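PDB 7LUU: subclass B3 metallo-beta-lactamase from Sphingobium indicum, which probably hydrolyses the beta-lactam ring of antibiotics, using two zinc ions in its active site. Local coordinates for residues A[54-68]-A[72-84]. Numbering follows the deposited sequence.
Sequences EWLAPLPPERVFGNS and GFAGLSVALIDTG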
ATOM      1  N   GLU A  54      -5.203  15.712   7.836  1.00 23.95           N
ATOM      2  CA  GLU A  54      -4.834  14.622   8.721  1.00 23.50           C
ATOM      3  C   GLU A  54      -3.931  13.599   8.036  1.00 21.66           C
ATOM      4  O   GLU A  54      -2.905  13.183   8.610  1.00 25.11           O
ATOM      5  CB  GLU A  54      -6.073  13.888   9.240  1.00 29.69           C
ATOM      6  CG  GLU A  54      -7.037  14.764   9.999  1.00 44.04           C
ATOM      7  CD  GLU A  54      -7.499  14.120  11.277  1.00 66.25           C
ATOM      8  OE1 GLU A  54      -7.270  14.753  12.332  1.00 74.47           O
ATOM      9  OE2 GLU A  54      -8.070  12.986  11.234  1.00 72.05           O
ATOM     10  N   TRP A  55      -4.344  13.111   6.861  1.00 20.94           N
ATOM     11  CA  TRP A  55      -3.582  12.063   6.190  1.00 17.98           C
ATOM     12  C   TRP A  55      -2.145  12.491   5.948  1.00 19.67           C
ATOM     13  O   TRP A  55      -1.231  11.677   6.072  1.00 19.48           O
ATOM     14  CB  TRP A  55      -4.185  11.730   4.817  1.00 18.26           C
ATOM     15  CG  TRP A  55      -5.328  10.793   4.825  1.00 22.64           C
ATOM     16  CD1 TRP A  55      -5.602   9.805   5.730  1.00 25.34           C
ATOM     17  CD2 TRP A  55      -6.333  10.706   3.805  1.00 23.36           C
ATOM     18  NE1 TRP A  55      -6.750   9.110   5.332  1.00 27.25           N
ATOM     19  CE2 TRP A  55      -7.209   9.659   4.156  1.00 28.00           C
ATOM     20  CE3 TRP A  55      -6.586  11.437   2.628  1.00 23.95           C
ATOM     21  CZ2 TRP A  55      -8.316   9.318   3.351  1.00 27.15           C
ATOM     22  CZ3 TRP A  55      -7.711  11.115   1.845  1.00 22.49           C
ATOM     23  CH2 TRP A  55      -8.539  10.053   2.214  1.00 25.88           C
ATOM     24  N   LEU A  56      -1.941  13.742   5.518  1.00 18.70           N
ATOM     25  CA  LEU A  56      -0.619  14.171   5.092  1.00 16.63           C
ATOM     26  C   LEU A  56       0.085  14.993   6.180  1.00 18.16           C
ATOM     27  O   LEU A  56       1.065  15.670   5.907  1.00 20.20           O
ATOM     28  CB  LEU A  56      -0.729  15.004   3.801  1.00 15.91           C
ATOM     29  CG  LEU A  56      -1.326  14.219   2.647  1.00 17.66           C
ATOM     30  CD1 LEU A  56      -1.275  15.093   1.353  1.00 16.56           C
ATOM     31  CD2 LEU A  56      -0.556  12.934   2.384  1.00 14.53           C
ATOM     32  N   ALA A  57      -0.372  14.899   7.435  1.00 18.23           N
ATOM     33  CA  ALA A  57       0.368  15.611   8.473  1.00 19.10           C
ATOM     34  C   ALA A  57       1.835  15.147   8.462  1.00 17.93           C
ATOM     35  O   ALA A  57       2.120  13.949   8.331  1.00 17.38           O
ATOM     36  CB  ALA A  57      -0.297  15.347   9.831  1.00 20.07           C
ATOM     37  N   PRO A  58       2.780  16.052   8.572  1.00 17.22           N
ATOM     38  CA  PRO A  58       4.168  15.674   8.318  1.00 16.22           C
ATOM     39  C   PRO A  58       4.781  14.921   9.478  1.00 16.88           C
ATOM     40  O   PRO A  58       4.511  15.210  10.663  1.00 21.34           O
ATOM     41  CB  PRO A  58       4.886  17.018   8.139  1.00 20.96           C
ATOM     42  CG  PRO A  58       4.014  18.021   8.931  1.00 23.16           C
ATOM     43  CD  PRO A  58       2.601  17.522   8.726  1.00 21.44           C
ATOM     44  N   LEU A  59       5.746  14.065   9.125  1.00 18.25           N
ATOM     45  CA  LEU A  59       6.618  13.368  10.079  1.00 19.54           C
ATOM     46  C   LEU A  59       8.033  13.389   9.532  1.00 18.97           C
ATOM     47  O   LEU A  59       8.227  13.247   8.320  1.00 19.40           O
ATOM     48  CB  LEU A  59       6.174  11.912  10.264  1.00 16.51           C
ATOM     49  CG  LEU A  59       4.812  11.696  10.956  1.00 16.70           C
ATOM     50  CD1 LEU A  59       4.491  10.191  10.957  1.00 18.44           C
ATOM     51  CD2 LEU A  59       4.806  12.272  12.436  1.00 21.04           C
ATOM     52  N   PRO A  60       9.052  13.482  10.378  1.00 18.53           N
ATOM     53  CA  PRO A  60      10.380  13.340   9.862  1.00 18.60           C
ATOM     54  C   PRO A  60      10.573  11.951   9.283  1.00 17.11           C
ATOM     55  O   PRO A  60      10.129  10.948   9.869  1.00 20.99           O
ATOM     56  CB  PRO A  60      11.274  13.531  11.105  1.00 23.29           C
ATOM     57  CG  PRO A  60      10.389  13.022  12.285  1.00 28.68           C
ATOM     58  CD  PRO A  60       8.991  13.528  11.870  1.00 19.13           C
ATOM     59  N   PRO A  61      11.254  11.828   8.167  1.00 17.00           N
ATOM     60  CA  PRO A  61      11.578  10.480   7.671  1.00 14.19           C
ATOM     61  C   PRO A  61      12.518   9.770   8.629  1.00 15.38           C
ATOM     62  O   PRO A  61      13.344  10.391   9.335  1.00 19.16           O
ATOM     63  CB  PRO A  61      12.218  10.738   6.288  1.00 21.32           C
ATOM     64  CG  PRO A  61      12.716  12.188   6.392  1.00 21.43           C
ATOM     65  CD  PRO A  61      11.796  12.910   7.328  1.00 21.03           C
ATOM     66  N   GLU A  62      12.323   8.451   8.737  1.00 17.83           N
ATOM     67  CA  GLU A  62      13.016   7.667   9.780  1.00 17.32           C
ATOM     68  C   GLU A  62      13.434   6.332   9.190  1.00 18.95           C
ATOM     69  O   GLU A  62      12.723   5.775   8.338  1.00 19.88           O
ATOM     70  CB  GLU A  62      12.116   7.409  11.011  1.00 18.78           C
ATOM     71  CG  GLU A  62      11.825   8.677  11.804  1.00 24.49           C
ATOM     72  CD  GLU A  62      10.954   8.480  13.033  1.00 31.39           C
ATOM     73  OE1 GLU A  62       9.801   8.072  12.905  1.00 20.25           O
ATOM     74  OE2 GLU A  62      11.450   8.796  14.147  1.00 29.47           O
ATOM     75  N   ARG A  63      14.587   5.832   9.648  1.00 18.62           N
ATOM     76  CA  ARG A  63      15.020   4.461   9.340  1.00 15.55           C
ATOM     77  C   ARG A  63      14.178   3.498  10.162  1.00 21.92           C
ATOM     78  O   ARG A  63      13.931   3.737  11.359  1.00 25.03           O
ATOM     79  CB  ARG A  63      16.512   4.251   9.671  1.00 20.72           C
ATOM     80  CG  ARG A  63      17.006   2.813   9.395  1.00 24.27           C
ATOM     81  CD  ARG A  63      18.371   2.550  10.147  1.00 30.09           C
ATOM     82  NE  ARG A  63      19.283   3.645   9.888  1.00 25.81           N
ATOM     83  CZ  ARG A  63      19.917   3.827   8.746  1.00 31.14           C
ATOM     84  NH1 ARG A  63      19.762   2.969   7.755  1.00 37.49           N
ATOM     85  NH2 ARG A  63      20.731   4.874   8.586  1.00 41.72           N
ATOM     86  N   VAL A  64      13.676   2.446   9.517  1.00 16.59           N
ATOM     87  CA  VAL A  64      12.957   1.378  10.193  1.00 15.28           C
ATOM     88  C   VAL A  64      13.968   0.391  10.739  1.00 18.19           C
ATOM     89  O   VAL A  64      14.056   0.155  11.947  1.00 18.88           O
ATOM     90  CB  VAL A  64      11.987   0.681   9.224  1.00 15.19           C
ATOM     91  CG1 VAL A  64      11.231  -0.494   9.865  1.00 18.61           C
ATOM     92  CG2 VAL A  64      10.867   1.672   8.776  1.00 16.34           C
ATOM     93  N   PHE A  65      14.746  -0.186   9.839  1.00 17.08           N
ATOM     94  CA  PHE A  65      15.771  -1.131  10.227  1.00 17.68           C
ATOM     95  C   PHE A  65      16.655  -1.290   8.997  1.00 17.10           C
ATOM     96  O   PHE A  65      16.158  -1.319   7.871  1.00 16.88           O
ATOM     97  CB  PHE A  65      15.177  -2.486  10.633  1.00 19.04           C
ATOM     98  CG  PHE A  65      16.175  -3.422  11.197  1.00 24.01           C
ATOM     99  CD1 PHE A  65      16.600  -3.258  12.514  1.00 22.91           C
ATOM    100  CD2 PHE A  65      16.678  -4.483  10.445  1.00 23.53           C
ATOM    101  CE1 PHE A  65      17.533  -4.135  13.078  1.00 26.17           C
ATOM    102  CE2 PHE A  65      17.629  -5.394  11.028  1.00 23.20           C
ATOM    103  CZ  PHE A  65      18.073  -5.181  12.299  1.00 23.23           C
ATOM    104  N   GLY A  66      17.953  -1.332   9.208  1.00 20.30           N
ATOM    105  CA  GLY A  66      18.746  -1.669   8.023  1.00 19.04           C
ATOM    106  C   GLY A  66      18.656  -0.589   6.990  1.00 21.58           C
ATOM    107  O   GLY A  66      18.663   0.595   7.290  1.00 24.86           O
ATOM    108  N   ASN A  67      18.415  -1.064   5.770  0.58 18.55           N
ATOM    109  CA  ASN A  67      18.316  -0.303   4.550  0.58 18.62           C
ATOM    110  C   ASN A  67      16.928   0.267   4.298  0.58 17.99           C
ATOM    111  O   ASN A  67      16.695   0.814   3.227  0.58 16.09           O
ATOM    112  CB  ASN A  67      18.740  -1.203   3.365  0.58 21.61           C
ATOM    113  CG  ASN A  67      17.754  -2.432   3.050  0.58 27.29           C
ATOM    114  OD1 ASN A  67      16.815  -2.787   3.771  0.58 14.81           O
ATOM    115  ND2 ASN A  67      18.085  -3.128   1.953  0.58 29.07           N
ATOM    116  N   SER A  68      16.009   0.145   5.255  1.00 15.31           N
ATOM    117  CA  SER A  68      14.602   0.392   4.979  1.00 13.57           C
ATOM    118  C   SER A  68      14.146   1.564   5.822  1.00 15.51           C
ATOM    119  O   SER A  68      14.464   1.639   7.028  1.00 16.35           O
ATOM    120  CB  SER A  68      13.788  -0.903   5.360  1.00 14.54           C
ATOM    121  OG  SER A  68      14.161  -1.945   4.410  1.00 16.06           O
ATOM    122  N   GLY A  72       6.750   8.607   4.479  1.00 13.34           N
ATOM    123  CA  GLY A  72       5.369   9.014   4.373  1.00 12.99           C
ATOM    124  C   GLY A  72       4.922   9.997   5.451  1.00 13.50           C
ATOM    125  O   GLY A  72       5.642  10.976   5.759  1.00 16.85           O
ATOM    126  N   PHE A  73       3.677   9.860   5.881  1.00 12.66           N
ATOM    127  CA  PHE A  73       2.972  10.904   6.654  1.00 15.69           C
ATOM    128  C   PHE A  73       2.291  10.280   7.866  1.00 18.42           C
ATOM    129  O   PHE A  73       2.271   9.062   8.010  1.00 18.45           O
ATOM    130  CB  PHE A  73       1.923  11.573   5.766  1.00 16.08           C
ATOM    131  CG  PHE A  73       2.504  12.026   4.466  1.00 14.74           C
ATOM    132  CD1 PHE A  73       3.146  13.246   4.412  1.00 17.18           C
ATOM    133  CD2 PHE A  73       2.549  11.183   3.326  1.00 15.94           C
ATOM    134  CE1 PHE A  73       3.747  13.667   3.233  1.00 21.54           C
ATOM    135  CE2 PHE A  73       3.184  11.611   2.167  1.00 16.02           C
ATOM    136  CZ  PHE A  73       3.775  12.834   2.094  1.00 17.85           C
ATOM    137  N   ALA A  74       1.631  11.131   8.698  1.00 16.91           N
ATOM    138  CA  ALA A  74       1.032  10.582   9.899  1.00 18.23           C
ATOM    139  C   ALA A  74      -0.058   9.596   9.566  1.00 18.19           C
ATOM    140  O   ALA A  74      -0.250   8.611  10.292  1.00 19.96           O
ATOM    141  CB  ALA A  74       0.490  11.720  10.776  1.00 20.27           C
ATOM    142  N   GLY A  75      -0.784   9.827   8.485  1.00 16.16           N
ATOM    143  CA  GLY A  75      -1.936   8.966   8.193  1.00 17.21           C
ATOM    144  C   GLY A  75      -1.778   8.020   6.996  1.00 14.55           C
ATOM    145  O   GLY A  75      -2.707   7.228   6.716  1.00 15.32           O
ATOM    146  N   LEU A  76      -0.633   8.062   6.305  1.00 12.89           N
ATOM    147  CA  LEU A  76      -0.431   7.228   5.092  1.00 12.23           C
ATOM    148  C   LEU A  76       1.019   6.828   5.063  1.00 13.19           C
ATOM    149  O   LEU A  76       1.923   7.682   5.019  1.00 16.07           O
ATOM    150  CB  LEU A  76      -0.797   8.046   3.817  1.00 14.13           C
ATOM    151  CG  LEU A  76      -2.270   8.448   3.671  1.00 16.41           C
ATOM    152  CD1 LEU A  76      -2.476   9.448   2.551  1.00 19.61           C
ATOM    153  CD2 LEU A  76      -3.094   7.171   3.407  1.00 18.15           C
ATOM    154  N   SER A  77       1.247   5.529   5.007  1.00 12.65           N
ATOM    155  CA  SER A  77       2.614   5.013   5.001  1.00 11.98           C
ATOM    156  C   SER A  77       3.182   5.019   3.595  1.00 12.73           C
ATOM    157  O   SER A  77       2.514   4.606   2.639  1.00 13.72           O
ATOM    158  CB  SER A  77       2.651   3.572   5.527  1.00 11.47           C
ATOM    159  OG  SER A  77       2.147   3.551   6.877  1.00 13.74           O
ATOM    160  N   VAL A  78       4.438   5.460   3.487  1.00 11.74           N
ATOM    161  CA  VAL A  78       5.234   5.303   2.256  1.00 12.69           C
ATOM    162  C   VAL A  78       6.608   4.795   2.684  1.00 13.73           C
ATOM    163  O   VAL A  78       7.240   5.403   3.563  1.00 13.98           O
ATOM    164  CB  VAL A  78       5.378   6.650   1.496  1.00 11.24           C
ATOM    165  CG1 VAL A  78       6.229   6.468   0.202  1.00 12.83           C
ATOM    166  CG2 VAL A  78       3.974   7.271   1.210  1.00 13.45           C
ATOM    167  N   ALA A  79       7.061   3.677   2.107  1.00 13.30           N
ATOM    168  CA  ALA A  79       8.366   3.112   2.500  1.00 12.11           C
ATOM    169  C   ALA A  79       9.406   3.357   1.418  1.00 12.87           C
ATOM    170  O   ALA A  79       9.067   3.571   0.255  1.00 14.50           O
ATOM    171  CB  ALA A  79       8.276   1.599   2.741  1.00 14.16           C
ATOM    172  N   LEU A  80      10.684   3.331   1.807  1.00 12.65           N
ATOM    173  CA  LEU A  80      11.821   3.517   0.884  1.00 12.95           C
ATOM    174  C   LEU A  80      12.838   2.447   1.252  1.00 15.62           C
ATOM    175  O   LEU A  80      13.177   2.294   2.430  1.00 15.94           O
ATOM    176  CB  LEU A  80      12.442   4.927   1.018  1.00 15.35           C
ATOM    177  CG  LEU A  80      13.668   5.054   0.147  1.00 12.99           C
ATOM    178  CD1 LEU A  80      13.173   5.309  -1.318  1.00 16.38           C
ATOM    179  CD2 LEU A  80      14.421   6.286   0.688  1.00 17.00           C
ATOM    180  N   ILE A  81      13.235   1.643   0.271  1.00 13.46           N
ATOM    181  CA  ILE A  81      14.236   0.584   0.484  1.00 15.35           C
ATOM    182  C   ILE A  81      15.461   0.920  -0.332  1.00 16.89           C
ATOM    183  O   ILE A  81      15.362   1.092  -1.556  1.00 14.90           O
ATOM    184  CB  ILE A  81      13.699  -0.801   0.055  1.00 15.88           C
ATOM    185  CG1 ILE A  81      12.374  -1.087   0.774  1.00 19.09           C
ATOM    186  CG2 ILE A  81      14.776  -1.930   0.295  1.00 17.76           C
ATOM    187  CD1 ILE A  81      11.675  -2.303   0.168  1.00 16.99           C
ATOM    188  N   ASP A  82      16.615   0.982   0.322  1.00 15.65           N
ATOM    189  CA  ASP A  82      17.889   1.159  -0.364  1.00 20.14           C
ATOM    190  C   ASP A  82      18.488  -0.222  -0.635  1.00 21.07           C
ATOM    191  O   ASP A  82      19.031  -0.864   0.266  1.00 23.11           O
ATOM    192  CB  ASP A  82      18.809   2.047   0.465  1.00 20.91           C
ATOM    193  CG  ASP A  82      20.193   2.150  -0.126  1.00 27.20           C
ATOM    194  OD1 ASP A  82      20.360   1.655  -1.261  1.00 24.14           O
ATOM    195  OD2 ASP A  82      21.115   2.645   0.624  1.00 30.62           O
ATOM    196  N   THR A  83      18.469  -0.662  -1.905  1.00 19.34           N
ATOM    197  CA  THR A  83      18.808  -2.051  -2.201  1.00 21.91           C
ATOM    198  C   THR A  83      20.294  -2.263  -2.479  1.00 26.49           C
ATOM    199  O   THR A  83      20.724  -3.410  -2.603  1.00 27.11           O
ATOM    200  CB  THR A  83      18.045  -2.539  -3.426  1.00 24.16           C
ATOM    201  OG1 THR A  83      18.632  -1.883  -4.573  1.00 22.64           O
ATOM    202  CG2 THR A  83      16.525  -2.121  -3.377  1.00 17.11           C
ATOM    203  N   GLY A  84      21.052  -1.196  -2.609  1.00 23.57           N
ATOM    204  CA  GLY A  84      22.436  -1.261  -3.036  1.00 24.60           C
ATOM    205  C   GLY A  84      22.609  -1.119  -4.534  1.00 29.72           C
ATOM    206  O   GLY A  84      23.729  -0.849  -4.994  1.00 29.37           O
TER
HETATM  207  O   HOH W   1       8.184  10.765   6.934  1.00 15.56           O
HETATM  208  O   HOH W   2       6.076  13.759   6.138  1.00 18.01           O
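L56 lies alongside F73 and sets one methyl, CD2, over a face of the phenyl ring. This is a CH-pi contact, with CD2 3.9 Å from the ring centroid. F73 chi1 (-51°) brings the ring alongside L56, and chi2 (-84°) turns its face to CD2. M100 and I101 of helix 98-107 also touch this ring. L76 crosses W55 at an angle. Its CD1 meets W55 CB at 3.6 Å, and CD2 lies over one face of the indole. A57 and A74 touch methyl to methyl, while L59 rests CD1 on A74 CA at 3.6 Å.

Backbone bonds tie the 73-76 loop to the chain leaving helix 49-55. A74 N donates to A57 O (2.9 Å) and G75 N to W55 O (3.1 Å). One water donates to both L59 O and G72 O.

At the other end, D82 N gives N67 O a nearly straight bond (2.9 Å, 177°). N67 lies in the type II' turn from F65 to S68. S68 and I81 form an antiparallel, non-hydrogen-bonded pair. S68 OG also hydrogen-bonds the indole NE1 of W209, on strand 205-213.

The L76 side chain comes within about 4 Å, nearest atoms, of those of zinc ligands H127 and H267. Apolar packing and backbone bonds thus join the helix end to a loop bordering the zinc site, while the N67-D82 bond and the S68-I81 pair join the edge hairpin to strand 79-82.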